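Local coordinates for protein beta-gamma-crystallin (Geodia cydonium, PDB 4IAU) that is of unknown cellular function but binds calcium and folds into two beta-gamma-crystallin domains of Greek key motifs, at residues A[38-43]-A[92-97]; A[45-50]-A[75-80]. One frame throughout, in Å; residues are numbered along the deposited sequence. Where two conformers were deposited one is given.

Contact 1: A[38-43]-A[92-97]; sequences MWIFYQ and VNFGGK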
# COMPACT_ATOMS: atom_id res chain seq x y z
N MSE A 38 -5.90 1.81 -7.48
CA MSE A 38 -4.50 1.43 -7.44
C MSE A 38 -4.39 0.18 -6.57
O MSE A 38 -5.01 0.14 -5.50
CB MSE A 38 -3.64 2.54 -6.84
CG MSE A 38 -3.58 3.77 -7.70
SE MSE A 38 -2.32 5.06 -6.92
CE MSE A 38 -1.48 3.87 -5.68
N TRP A 39 -3.63 -0.80 -7.01
CA TRP A 39 -3.54 -2.05 -6.32
C TRP A 39 -2.08 -2.46 -6.10
O TRP A 39 -1.22 -2.16 -6.91
CB TRP A 39 -4.25 -3.17 -7.10
CG TRP A 39 -5.73 -3.01 -7.16
CD1 TRP A 39 -6.44 -2.09 -7.88
CD2 TRP A 39 -6.70 -3.79 -6.46
NE1 TRP A 39 -7.79 -2.25 -7.68
CE2 TRP A 39 -7.98 -3.30 -6.82
CE3 TRP A 39 -6.62 -4.91 -5.59
CZ2 TRP A 39 -9.16 -3.86 -6.30
CZ3 TRP A 39 -7.79 -5.46 -5.08
CH2 TRP A 39 -9.04 -4.93 -5.44
N ILE A 40 -1.85 -3.22 -5.04
CA ILE A 40 -0.53 -3.77 -4.76
C ILE A 40 -0.69 -5.27 -4.68
O ILE A 40 -1.63 -5.79 -4.05
CB ILE A 40 0.11 -3.22 -3.46
CG1 ILE A 40 -0.08 -1.72 -3.34
CG2 ILE A 40 1.58 -3.61 -3.41
CD1 ILE A 40 0.35 -1.09 -2.07
N PHE A 41 0.23 -5.97 -5.33
CA PHE A 41 0.29 -7.42 -5.42
C PHE A 41 1.54 -7.91 -4.72
O PHE A 41 2.60 -7.27 -4.83
CB PHE A 41 0.26 -7.90 -6.88
CG PHE A 41 -0.96 -7.35 -7.62
CD1 PHE A 41 -0.89 -6.05 -8.14
CD2 PHE A 41 -2.12 -8.11 -7.74
CE1 PHE A 41 -2.05 -5.54 -8.71
CE2 PHE A 41 -3.26 -7.56 -8.29
CZ PHE A 41 -3.20 -6.27 -8.75
N TYR A 42 1.44 -9.07 -4.04
CA TYR A 42 2.51 -9.56 -3.22
C TYR A 42 2.76 -11.04 -3.49
O TYR A 42 1.82 -11.81 -3.68
CB TYR A 42 2.16 -9.40 -1.73
CG TYR A 42 1.80 -7.99 -1.34
CD1 TYR A 42 0.51 -7.52 -1.49
CD2 TYR A 42 2.74 -7.10 -0.83
CE1 TYR A 42 0.16 -6.23 -1.16
CE2 TYR A 42 2.41 -5.80 -0.46
CZ TYR A 42 1.10 -5.37 -0.61
OH TYR A 42 0.69 -4.12 -0.24
N GLN A 43 4.03 -11.42 -3.40
CA GLN A 43 4.42 -12.81 -3.63
C GLN A 43 3.96 -13.75 -2.53
O GLN A 43 3.74 -14.95 -2.79
CB GLN A 43 5.95 -12.84 -3.80
CG GLN A 43 6.52 -14.20 -4.07
CD GLN A 43 7.98 -14.14 -4.40
OE1 GLN A 43 8.72 -13.30 -3.84
NE2 GLN A 43 8.41 -14.99 -5.29
N VAL A 92 8.53 -2.36 4.87
CA VAL A 92 9.00 -1.74 3.64
C VAL A 92 8.20 -2.31 2.46
O VAL A 92 7.58 -3.37 2.52
CB VAL A 92 10.49 -1.94 3.42
CG1 VAL A 92 11.33 -1.25 4.51
CG2 VAL A 92 10.88 -3.43 3.28
N ASN A 93 8.22 -1.57 1.35
CA ASN A 93 7.62 -2.06 0.11
C ASN A 93 6.13 -2.40 0.31
O ASN A 93 5.57 -3.31 -0.27
CB ASN A 93 8.34 -3.26 -0.45
CG ASN A 93 9.81 -2.95 -0.74
OD1 ASN A 93 10.17 -1.83 -1.05
ND2 ASN A 93 10.63 -3.97 -0.55
N PHE A 94 5.49 -1.59 1.16
CA PHE A 94 4.04 -1.60 1.31
C PHE A 94 3.55 -2.91 1.86
O PHE A 94 2.38 -3.31 1.62
CB PHE A 94 3.31 -1.18 0.03
CG PHE A 94 4.04 -0.04 -0.62
CD1 PHE A 94 4.20 1.18 0.06
CD2 PHE A 94 4.61 -0.16 -1.86
CE1 PHE A 94 4.97 2.18 -0.47
CE2 PHE A 94 5.36 0.84 -2.40
CZ PHE A 94 5.55 2.03 -1.69
N GLY A 95 4.37 -3.62 2.64
CA GLY A 95 3.95 -4.88 3.19
C GLY A 95 3.29 -4.76 4.55
O GLY A 95 3.41 -3.78 5.25
N GLY A 96 2.59 -5.85 4.92
CA GLY A 96 2.07 -6.00 6.28
C GLY A 96 0.87 -5.13 6.57
O GLY A 96 0.17 -4.63 5.69
N LYS A 97 0.61 -4.95 7.86
CA LYS A 97 -0.56 -4.20 8.33
C LYS A 97 -0.54 -2.81 7.73
O LYS A 97 0.48 -2.12 7.76
CB LYS A 97 -0.50 -4.13 9.84
CG LYS A 97 -1.73 -3.52 10.48
CD LYS A 97 -1.83 -3.67 11.96
CE LYS A 97 -2.33 -5.00 12.48
NZ LYS A 97 -3.24 -4.74 13.65
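I40 and F94 meet where strand 38-42 faces loop 92-97. The outer methyl of I40 does the touching: CD1 lies 3.6 Å from CB of F94 and 4.1 Å from its CG. CD1 is anti to CA about the CB-CG1 bond (chi2 173°), and this extension carries the methyl across to the loop. The two side chains cross at about a right angle. The F94 ring itself leads away from the strand and meets W57 and Y89 edge-to-face.

Two residues further along, Y42 carries the polar part. Its OH gives a short hydrogen bond, 2.6 Å, to the backbone O of F94. Seen from the carbonyl, the bond is bent, 146° at O, and the hydroxyl lies 31° out of the carbonyl plane. The same carbonyl sits at the ring edge, with O of F94 3.2 Å from CE2 of Y42. CE2 is also 4.1 Å from CA of G95. R77 bridges the pair: its NE bonds to Y42 OH and its NH2 to F94 O. Two donors thus grip this buried carbonyl, and the nearby positive charge would probably polarise the phenol.

Y89, F94 and G96 fit the aromatic and glycine signature of a crystallin folded beta-hairpin. Y42 and I40 reach it from the N-terminal domain, making this a piece of the interdomain interface of a two-domain beta-gamma-crystallin.

Contact 2: A[45-50]-A[75-80]; sequences ANYNDA and SFRPVK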
# COMPACT_ATOMS: atom_id res chain seq x y z
N ALA A 45 1.35 -14.56 0.96
CA ALA A 45 0.07 -14.25 1.62
C ALA A 45 0.26 -13.16 2.65
O ALA A 45 1.36 -12.87 3.12
CB ALA A 45 -0.49 -15.51 2.25
N ASN A 46 -0.86 -12.54 3.02
CA ASN A 46 -0.82 -11.56 4.08
C ASN A 46 0.15 -10.44 3.76
O ASN A 46 0.78 -9.86 4.66
CB ASN A 46 -0.56 -12.19 5.46
CG ASN A 46 -1.56 -13.31 5.69
OD1 ASN A 46 -2.77 -13.17 5.50
ND2 ASN A 46 -1.04 -14.47 6.04
N TYR A 47 0.25 -10.08 2.50
CA TYR A 47 0.92 -8.85 2.08
C TYR A 47 2.38 -8.89 2.48
O TYR A 47 2.96 -7.92 2.99
CB TYR A 47 0.21 -7.60 2.56
CG TYR A 47 -1.31 -7.73 2.45
CD1 TYR A 47 -1.92 -8.01 1.25
CD2 TYR A 47 -2.12 -7.63 3.60
CE1 TYR A 47 -3.28 -8.18 1.14
CE2 TYR A 47 -3.50 -7.79 3.49
CZ TYR A 47 -4.08 -8.06 2.25
OH TYR A 47 -5.44 -8.22 2.06
N ASN A 48 3.06 -10.01 2.20
CA ASN A 48 4.49 -10.14 2.44
C ASN A 48 4.85 -9.99 3.90
O ASN A 48 5.94 -9.57 4.27
CB ASN A 48 5.34 -9.24 1.56
CG ASN A 48 5.39 -9.72 0.13
OD1 ASN A 48 5.01 -10.85 -0.20
ND2 ASN A 48 5.95 -8.88 -0.76
N ASP A 49 3.94 -10.46 4.79
CA ASP A 49 4.27 -10.34 6.21
C ASP A 49 5.48 -11.17 6.61
O ASP A 49 6.32 -10.70 7.37
CB ASP A 49 3.04 -10.73 7.07
CG ASP A 49 3.20 -10.32 8.51
OD1 ASP A 49 3.56 -9.12 8.76
OD2 ASP A 49 2.98 -11.17 9.38
N ALA A 50 5.57 -12.43 6.13
CA ALA A 50 6.64 -13.31 6.61
C ALA A 50 7.99 -12.73 6.26
O ALA A 50 8.95 -12.85 7.05
CB ALA A 50 6.47 -14.70 6.05
N SER A 75 -1.33 -12.61 -2.43
CA SER A 75 -2.22 -11.67 -1.81
C SER A 75 -2.17 -10.38 -2.61
O SER A 75 -1.22 -10.13 -3.36
CB SER A 75 -1.89 -11.41 -0.33
OG SER A 75 -0.59 -10.89 -0.14
N PHE A 76 -3.20 -9.53 -2.44
CA PHE A 76 -3.24 -8.26 -3.16
C PHE A 76 -4.32 -7.42 -2.53
O PHE A 76 -5.28 -7.93 -1.93
CB PHE A 76 -3.44 -8.46 -4.68
CG PHE A 76 -4.64 -9.28 -5.08
CD1 PHE A 76 -4.53 -10.66 -5.18
CD2 PHE A 76 -5.87 -8.71 -5.37
CE1 PHE A 76 -5.63 -11.42 -5.58
CE2 PHE A 76 -6.93 -9.47 -5.75
CZ PHE A 76 -6.83 -10.84 -5.86
N ARG A 77 -4.19 -6.09 -2.69
CA ARG A 77 -5.15 -5.20 -2.04
C ARG A 77 -5.16 -3.85 -2.71
O ARG A 77 -4.15 -3.41 -3.27
CB ARG A 77 -4.85 -5.04 -0.53
CG ARG A 77 -3.43 -4.53 -0.26
CD ARG A 77 -3.21 -4.39 1.25
NE ARG A 77 -1.81 -4.19 1.55
CZ ARG A 77 -1.30 -4.25 2.78
NH1 ARG A 77 -2.12 -4.41 3.83
NH2 ARG A 77 -0.01 -4.14 2.99
N PRO A 78 -6.28 -3.13 -2.63
CA PRO A 78 -6.35 -1.78 -3.14
C PRO A 78 -5.69 -0.81 -2.16
O PRO A 78 -5.56 -1.05 -0.97
CB PRO A 78 -7.86 -1.54 -3.26
CG PRO A 78 -8.44 -2.36 -2.11
CD PRO A 78 -7.59 -3.57 -2.05
N VAL A 79 -5.32 0.35 -2.71
CA VAL A 79 -4.84 1.45 -1.91
C VAL A 79 -6.05 2.36 -1.69
O VAL A 79 -6.45 3.14 -2.56
CB VAL A 79 -3.68 2.19 -2.58
CG1 VAL A 79 -3.18 3.32 -1.68
CG2 VAL A 79 -2.53 1.22 -2.92
N LYS A 80 -6.71 2.24 -0.54
CA LYS A 80 -8.04 2.80 -0.39
C LYS A 80 -8.02 4.32 -0.17
O LYS A 80 -9.07 4.96 -0.26
CB LYS A 80 -8.83 2.12 0.74
CG LYS A 80 -9.03 0.63 0.46
CD LYS A 80 -10.11 0.04 1.38
CE LYS A 80 -9.71 0.09 2.83
NZ LYS A 80 -8.36 -0.43 3.17
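Y47 and R77 lie flat on one another. The guanidinium is offset from the ring, with centres 3.9 Å apart and planes at 14°, a cation-pi stack. R77 CD sits over the middle of the same ring face, 3.7 Å from its centroid, as a CH-pi contact. The R77 chain, extended from CG to NE, crosses the ring obliquely, with CD at the centre and CZ near CG and CD2. At the ring edge, CE1 of Y47 is 3.7 Å from the backbone O of F76. Beside the ring, S75 OG accepts the backbone N-H of Y47 at 2.9 Å, with an N-H...O angle of 146°. With an alanine in place of Y47, the guanidinium is likely to lose its flat partner, and a gap would open beside S75 OG.

Further out, Q44 O takes the S75 hydroxyl, and E21 holds Y47 OH. G96 O receives R77 NH2, and G96 also bonds to the Y47 backbone. Residues 46-48 have positive phi and psi, a left-handed turn that presents Y47 to the strand. Y42 and Y47 fit the aromatics of the crystallin signature but D49 stands at its glycine, a partial match to a Greek key folded hairpin.

From the N terminus, strand 38-42 comes first and leads directly into the short, weakly bonded helical turn 45-48. Contact 2 closes a loop within the N-terminal domain when the chain, having passed through strand 57-61, returns as strand 75-78. That strand pairs with 38-42 in one antiparallel sheet, and M38 O lies 2.8 Å from V79 N, a probable hydrogen bond. The chain then crosses to the C-terminal domain and strand 86-89. Loop 92-97 folds back on strand 38-42, so contact 1 closes the longer loop and encloses contact 2. The centres of the two contacts are about 5 Å apart. One contact is intradomain, the other interdomain; R77 belongs to both neighbourhoods.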